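Cytoplasmic Protein STM1381 (Salmonella enterica subsp. enterica serovar Typhimurium, PDB 3SOZ) is of unknown function but probably belongs to the class I glutamine amidotransferase-like proteins. Local coordinates at residues L185-K188 with E189-V193; A195-G199 with D200-V204; N241-H244 with T245-K248. All coordinates share one frame; numbering follows the deposited sequence.

Interaction 1: L185-K188 with E189-V193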
loop_
_atom_site.group_PDB
_atom_site.type_symbol
_atom_site.label_atom_id
_atom_site.label_comp_id
_atom_site.label_asym_id
_atom_site.label_seq_id
_atom_site.Cartn_x
_atom_site.Cartn_y
_atom_site.Cartn_z
ATOM N N LEU A 185 -15.232 2.648 -8.916
ATOM C CA LEU A 185 -15.334 4.091 -9.023
ATOM C C LEU A 185 -16.731 4.602 -8.649
ATOM O O LEU A 185 -17.692 3.848 -8.437
ATOM C CB LEU A 185 -15.014 4.531 -10.447
ATOM C CG LEU A 185 -13.651 4.041 -10.928
ATOM C CD1 LEU A 185 -13.592 3.987 -12.402
ATOM C CD2 LEU A 185 -12.601 4.935 -10.403
ATOM N N ILE A 186 -16.819 5.920 -8.549
ATOM C CA ILE A 186 -18.041 6.618 -8.194
ATOM C C ILE A 186 -18.235 7.688 -9.268
ATOM O O ILE A 186 -17.296 8.437 -9.560
ATOM C CB ILE A 186 -17.864 7.315 -6.828
ATOM C CG1 ILE A 186 -17.769 6.279 -5.711
ATOM C CG2 ILE A 186 -18.988 8.365 -6.592
ATOM C CD1 ILE A 186 -17.248 6.839 -4.347
ATOM N N ALA A 187 -19.419 7.774 -9.868
ATOM C CA ALA A 187 -19.643 8.861 -10.858
ATOM C C ALA A 187 -19.648 10.265 -10.206
ATOM O O ALA A 187 -20.194 10.466 -9.127
ATOM C CB ALA A 187 -20.880 8.608 -11.674
ATOM N N LYS A 188 -18.968 11.218 -10.822
ATOM C CA LYS A 188 -19.063 12.622 -10.379
ATOM C C LYS A 188 -20.429 13.246 -10.812
ATOM O O LYS A 188 -21.129 12.688 -11.670
ATOM C CB LYS A 188 -17.889 13.431 -10.955
ATOM C CG LYS A 188 -16.555 13.273 -10.257
ATOM C CD LYS A 188 -15.382 13.809 -11.132
ATOM C CE LYS A 188 -14.187 14.354 -10.287
ATOM N NZ LYS A 188 -12.909 14.575 -11.056
ATOM N N GLU A 189 -20.808 14.396 -10.251
ATOM C CA GLU A 189 -22.087 15.036 -10.637
ATOM C C GLU A 189 -22.337 15.290 -12.140
ATOM O O GLU A 189 -23.275 14.735 -12.729
ATOM C CB GLU A 189 -22.385 16.267 -9.786
ATOM C CG GLU A 189 -23.076 15.879 -8.467
ATOM C CD GLU A 189 -23.659 17.088 -7.688
ATOM O OE1 GLU A 189 -23.074 18.216 -7.743
ATOM O OE2 GLU A 189 -24.707 16.894 -7.011
ATOM N N ASN A 190 -21.539 16.117 -12.782
ATOM C CA ASN A 190 -21.880 16.414 -14.167
ATOM C C ASN A 190 -21.188 15.451 -15.092
ATOM O O ASN A 190 -20.128 15.720 -15.669
ATOM C CB ASN A 190 -21.728 17.906 -14.482
ATOM C CG ASN A 190 -22.547 18.769 -13.496
ATOM O OD1 ASN A 190 -23.768 18.549 -13.296
ATOM N ND2 ASN A 190 -21.862 19.699 -12.825
ATOM N N SER A 191 -21.810 14.282 -15.161
ATOM C CA SER A 191 -21.221 13.099 -15.805
ATOM C C SER A 191 -22.266 12.023 -16.069
ATOM O O SER A 191 -23.209 11.842 -15.296
ATOM C CB SER A 191 -20.064 12.511 -14.969
ATOM O OG SER A 191 -20.558 11.830 -13.831
ATOM N N GLN A 192 -22.088 11.300 -17.162
ATOM C CA GLN A 192 -23.122 10.377 -17.567
ATOM C C GLN A 192 -22.594 8.942 -17.670
ATOM O O GLN A 192 -21.606 8.685 -18.356
ATOM C CB GLN A 192 -23.897 10.881 -18.815
ATOM C CG GLN A 192 -23.085 11.113 -20.130
ATOM C CD GLN A 192 -22.621 12.599 -20.422
ATOM O OE1 GLN A 192 -22.760 13.519 -19.582
ATOM N NE2 GLN A 192 -22.043 12.806 -21.633
ATOM N N VAL A 193 -23.251 8.041 -16.932
ATOM C CA VAL A 193 -22.884 6.640 -16.797
ATOM C C VAL A 193 -23.643 5.849 -17.848
ATOM O O VAL A 193 -24.869 5.820 -17.850
ATOM C CB VAL A 193 -23.268 6.088 -15.401
ATOM C CG1 VAL A 193 -22.901 4.638 -15.290
ATOM C CG2 VAL A 193 -22.612 6.874 -14.307
#

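Interaction 2: A195-G199 with D200-V204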
loop_
_atom_site.group_PDB
_atom_site.type_symbol
_atom_site.label_atom_id
_atom_site.label_comp_id
_atom_site.label_asym_id
_atom_site.label_seq_id
_atom_site.Cartn_x
_atom_site.Cartn_y
_atom_site.Cartn_z
ATOM N N ALA A 195 -23.115 2.410 -18.569
ATOM C CA ALA A 195 -23.061 0.950 -18.336
ATOM C C ALA A 195 -22.631 0.743 -16.928
ATOM O O ALA A 195 -21.929 1.555 -16.393
ATOM C CB ALA A 195 -22.074 0.286 -19.237
ATOM N N GLU A 196 -23.056 -0.354 -16.324
ATOM C CA GLU A 196 -22.673 -0.665 -14.950
ATOM C C GLU A 196 -22.334 -2.141 -14.749
ATOM O O GLU A 196 -22.786 -2.998 -15.487
ATOM C CB GLU A 196 -23.755 -0.230 -13.979
ATOM C CG GLU A 196 -23.810 1.247 -13.769
ATOM C CD GLU A 196 -24.726 1.644 -12.601
ATOM O OE1 GLU A 196 -25.901 1.213 -12.578
ATOM O OE2 GLU A 196 -24.258 2.399 -11.698
ATOM N N ILE A 197 -21.523 -2.424 -13.747
ATOM C CA ILE A 197 -21.098 -3.793 -13.468
ATOM C C ILE A 197 -21.234 -3.954 -11.977
ATOM O O ILE A 197 -21.034 -2.982 -11.251
ATOM C CB ILE A 197 -19.654 -4.052 -14.007
ATOM C CG1 ILE A 197 -19.259 -5.520 -13.879
ATOM C CG2 ILE A 197 -18.643 -3.046 -13.414
ATOM C CD1 ILE A 197 -18.129 -5.892 -14.737
ATOM N N ASN A 198 -21.685 -5.132 -11.533
ATOM C CA ASN A 198 -21.822 -5.456 -10.108
ATOM C C ASN A 198 -22.285 -4.246 -9.306
ATOM O O ASN A 198 -21.818 -4.004 -8.195
ATOM C CB ASN A 198 -20.477 -5.998 -9.594
ATOM C CG ASN A 198 -20.539 -6.550 -8.182
ATOM O OD1 ASN A 198 -21.407 -7.339 -7.846
ATOM N ND2 ASN A 198 -19.583 -6.153 -7.354
ATOM N N GLY A 199 -23.192 -3.463 -9.900
ATOM C CA GLY A 199 -23.821 -2.300 -9.238
ATOM C C GLY A 199 -22.873 -1.134 -9.011
ATOM O O GLY A 199 -23.034 -0.393 -8.026
ATOM N N ASP A 200 -21.886 -0.980 -9.910
ATOM C CA ASP A 200 -20.889 0.081 -9.847
ATOM C C ASP A 200 -20.673 0.579 -11.265
ATOM O O ASP A 200 -20.955 -0.156 -12.213
ATOM C CB ASP A 200 -19.548 -0.469 -9.340
ATOM C CG ASP A 200 -19.513 -0.665 -7.851
ATOM O OD1 ASP A 200 -20.115 0.170 -7.142
ATOM O OD2 ASP A 200 -18.866 -1.658 -7.387
ATOM N N PRO A 201 -20.126 1.806 -11.431
ATOM C CA PRO A 201 -19.880 2.361 -12.781
ATOM C C PRO A 201 -18.968 1.522 -13.630
ATOM O O PRO A 201 -17.992 0.989 -13.134
ATOM C CB PRO A 201 -19.175 3.673 -12.488
ATOM C CG PRO A 201 -19.611 4.050 -11.139
ATOM C CD PRO A 201 -20.005 2.830 -10.384
ATOM N N LEU A 202 -19.231 1.421 -14.911
ATOM C CA LEU A 202 -18.291 0.749 -15.753
ATOM C C LEU A 202 -17.844 1.643 -16.902
ATOM O O LEU A 202 -16.684 1.595 -17.310
ATOM C CB LEU A 202 -18.871 -0.564 -16.248
ATOM C CG LEU A 202 -18.061 -1.586 -17.088
ATOM C CD1 LEU A 202 -18.530 -1.697 -18.539
ATOM C CD2 LEU A 202 -16.516 -1.470 -17.000
ATOM N N LEU A 203 -18.759 2.463 -17.421
ATOM C CA LEU A 203 -18.466 3.345 -18.550
ATOM C C LEU A 203 -18.960 4.688 -18.127
ATOM O O LEU A 203 -20.146 4.874 -17.920
ATOM C CB LEU A 203 -19.226 2.926 -19.794
ATOM C CG LEU A 203 -18.411 2.860 -21.078
ATOM C CD1 LEU A 203 -19.325 2.945 -22.280
ATOM C CD2 LEU A 203 -17.347 3.948 -21.120
ATOM N N VAL A 204 -18.041 5.610 -17.916
ATOM C CA VAL A 204 -18.418 6.922 -17.465
ATOM C C VAL A 204 -17.898 7.934 -18.448
ATOM O O VAL A 204 -16.722 7.905 -18.867
ATOM C CB VAL A 204 -17.935 7.197 -16.044
ATOM C CG1 VAL A 204 -18.322 8.579 -15.597
ATOM C CG2 VAL A 204 -18.534 6.195 -15.132
#

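Interaction 3: N241-H244 with T245-K248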
loop_
_atom_site.group_PDB
_atom_site.type_symbol
_atom_site.label_atom_id
_atom_site.label_comp_id
_atom_site.label_asym_id
_atom_site.label_seq_id
_atom_site.Cartn_x
_atom_site.Cartn_y
_atom_site.Cartn_z
ATOM N N ASN A 241 -16.236 3.209 -31.326
ATOM C CA ASN A 241 -17.245 4.159 -30.889
ATOM C C ASN A 241 -16.803 4.987 -29.705
ATOM O O ASN A 241 -17.164 6.157 -29.616
ATOM C CB ASN A 241 -18.538 3.471 -30.483
ATOM C CG ASN A 241 -19.490 3.216 -31.656
ATOM O OD1 ASN A 241 -19.102 2.771 -32.733
ATOM N ND2 ASN A 241 -20.773 3.458 -31.409
ATOM N N VAL A 242 -16.060 4.391 -28.771
ATOM C CA VAL A 242 -15.648 5.103 -27.565
ATOM C C VAL A 242 -14.740 6.265 -27.975
ATOM O O VAL A 242 -14.835 7.395 -27.467
ATOM C CB VAL A 242 -14.869 4.176 -26.587
ATOM C CG1 VAL A 242 -14.560 4.909 -25.265
ATOM C CG2 VAL A 242 -15.663 2.935 -26.290
ATOM N N LEU A 243 -13.850 5.942 -28.898
ATOM C CA LEU A 243 -12.887 6.874 -29.420
ATOM C C LEU A 243 -13.576 7.972 -30.225
ATOM O O LEU A 243 -13.497 9.133 -29.861
ATOM C CB LEU A 243 -11.852 6.115 -30.245
ATOM C CG LEU A 243 -10.489 5.840 -29.592
ATOM C CD1 LEU A 243 -10.503 5.891 -28.064
ATOM C CD2 LEU A 243 -9.987 4.512 -30.068
ATOM N N HIS A 244 -14.287 7.615 -31.292
ATOM C CA HIS A 244 -15.110 8.609 -31.986
ATOM C C HIS A 244 -15.915 9.487 -31.006
ATOM O O HIS A 244 -15.929 10.695 -31.145
ATOM C CB HIS A 244 -15.987 7.990 -33.092
ATOM C CG HIS A 244 -15.205 7.473 -34.270
ATOM N ND1 HIS A 244 -15.381 6.203 -34.789
ATOM C CD2 HIS A 244 -14.237 8.054 -35.025
ATOM C CE1 HIS A 244 -14.566 6.028 -35.817
ATOM N NE2 HIS A 244 -13.860 7.137 -35.981
ATOM N N THR A 245 -16.524 8.907 -29.986
ATOM C CA THR A 245 -17.249 9.722 -29.006
ATOM C C THR A 245 -16.401 10.829 -28.352
ATOM O O THR A 245 -16.914 11.921 -28.081
ATOM C CB THR A 245 -17.882 8.854 -27.935
ATOM O OG1 THR A 245 -18.558 7.776 -28.576
ATOM C CG2 THR A 245 -18.865 9.632 -27.089
ATOM N N ILE A 246 -15.116 10.562 -28.105
ATOM C CA ILE A 246 -14.231 11.590 -27.520
ATOM C C ILE A 246 -13.372 12.389 -28.520
ATOM O O ILE A 246 -12.569 13.220 -28.089
ATOM C CB ILE A 246 -13.296 11.049 -26.378
ATOM C CG1 ILE A 246 -12.390 9.936 -26.882
ATOM C CG2 ILE A 246 -14.081 10.629 -25.167
ATOM C CD1 ILE A 246 -11.181 9.759 -26.021
ATOM N N LYS A 247 -13.530 12.147 -29.824
ATOM C CA LYS A 247 -12.802 12.923 -30.849
ATOM C C LYS A 247 -12.924 14.436 -30.616
ATOM O O LYS A 247 -14.031 14.963 -30.409
ATOM C CB LYS A 247 -13.246 12.566 -32.275
ATOM C CG LYS A 247 -12.290 13.052 -33.355
ATOM C CD LYS A 247 -12.973 13.117 -34.706
ATOM C CE LYS A 247 -11.995 13.510 -35.820
ATOM N NZ LYS A 247 -12.611 13.390 -37.186
ATOM N N LYS A 248 -11.773 15.114 -30.653
ATOM C CA LYS A 248 -11.672 16.512 -30.196
ATOM C C LYS A 248 -12.415 17.583 -31.059
ATOM O O LYS A 248 -11.879 18.230 -31.980
ATOM C CB LYS A 248 -10.210 16.901 -29.866
ATOM C CG LYS A 248 -9.278 17.236 -31.031
ATOM C CD LYS A 248 -8.297 18.358 -30.599
ATOM C CE LYS A 248 -6.997 18.347 -31.405
ATOM N NZ LYS A 248 -5.863 18.770 -30.523
ATOM O OXT LYS A 248 -13.615 17.822 -30.824
#

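Interaction 1: L185-K188 with E189-V193
Between Ala187 and Val193 the backbone leaves strand 175-187, rounds a tight corner and enters strand 192-197, with an inverse gamma turn centred on Asn190 at its tip. The turn brings Ser191 N to Glu189 O at 2.9 Å, a weak bond, because closing a ring through one intervening residue forces a bent geometry. Glu189 and Asn190 suit this bend as exposed polar residues whose side chains start out away from residues 185-188, although Glu189 CB still lies beside Lys188.

Inside the corner, Ser191 folds its hydroxyl back onto the chain that precedes it. Its OG sits between the backbone N and the carbonyl carbon (chi1 74°) and gives a hydrogen bond to Lys188 O; the modelled separation is very short, so its exact length is doubtful. Serine is apt here because its hydroxyl is small enough to fit within the bend and can donate to a main-chain carbonyl that the turn itself does not use. Lys188 sends its extended side chain away from the corner, and its NZ is hydrogen-bonded to Leu141 O, tying the bend to the chain just before strand 143-144.

At the mouth of the corner the contact is apolar. There the single methyl of Ala187 faces one branch of Val193, the branch that lies beside its own backbone N, with Ala187 CB 3.6 Å from Val193 CG2.

Interaction 2: A195-G199 with D200-V204
Ile197 and Leu202 face each other with their side chains crossing obliquely: the branch methyl Ile197 CG2 lies 3.8 Å from Leu202 CB. With CG1 of Ile197 anti to the backbone N (chi1 -173°), CG2 is the branch turned to Leu202, and CG1 leads away from it. Further from the bend, Ala195 turns its small CB to Leu203 CB at 3.9 Å and to Leu202 CD1 at 4.1 Å, an apolar cluster well suited to a buried face.

Glu196 and Pro201 diverge instead. Theirs is a non-hydrogen-bonded pair, a fitting place for proline, which has no N-H to give across the strands. The neighbouring pair is closed on both sides, by Ile197 N to Asp200 O (2.8 Å) and Asp200 N to Ile197 O (2.6 Å). Ala195 O receives Leu202 N at 3.1 Å and, weakly, Leu203 N, a doubled use of one carbonyl consistent with a classic beta bulge.

Tyr182 OH of strand 175-187 is hydrogen-bonded both to Asp200 OD2 and to Asn198 ND2, so one hydroxyl links a residue within the turn to the one that ends it. Asn198 and Gly199 both take positive phi, which asparagine tolerates and glycine favours, as expected of a beta hairpin with a two-residue loop, closed by a type I' turn.

Interaction 3: N241-H244 with T245-K248
The last turn of helix 235-246 is closed where Thr245 reaches back to Asn241. Asn241 O takes two donors from this one residue: Thr245 N at 2.8 Å, the regular helical bond, and the hydroxyl OG1, modelled so close that the length is doubtful. The hydroxyl gets there because it lies anti to its own carbonyl carbon, beside the backbone N (chi1 -47°), the side facing the preceding turn. Threonine can thus pay for its polar atom within the helix while its methyl CG2 remains available for packing.

The helix lies on the central sheet, consistent with the glutamine amidotransferase-like family, with Val242, Leu243 and Ile246 all touching Leu115 of the parallel strand 113-117. Branched aliphatic residues suit this buried face, where Leu243 CD1 and Ile246 CD1 come within 4.4 Å of each other.

Toward the C terminus the span of the bonds falls from four residues to three. Ile246 N is shared between Val242 O at 3.2 Å and, weakly, Leu243 O, and Lys247 N then binds His244 O, only three residues back, at 3.1 Å. That last donor stands well above the carbonyl plane, and the extended side chain of Lys247 leads away from the helix at an exposed position.

Along the chain the three contacts follow in series, none nested in or crossing another. Interaction 1 closes the corner between strands 175-187 and 192-197; interaction 2 then closes the hairpin from 192-197 to 200-208. Sharing strand 192-197, they touch directly: the Pro201 ring packs on the backbone of residues 185-187, with Pro201 CD 3.2 Å from Leu185 O. Interaction 3 shapes the end of helix 235-246 near the C terminus, its nearest atoms about 5 Å from interaction 2 and about 7 Å from interaction 1. Met205 bridges the regions, bonding through its backbone to Gln192 and touching Thr245 and Ile246, so the helix end abuts the same sheet.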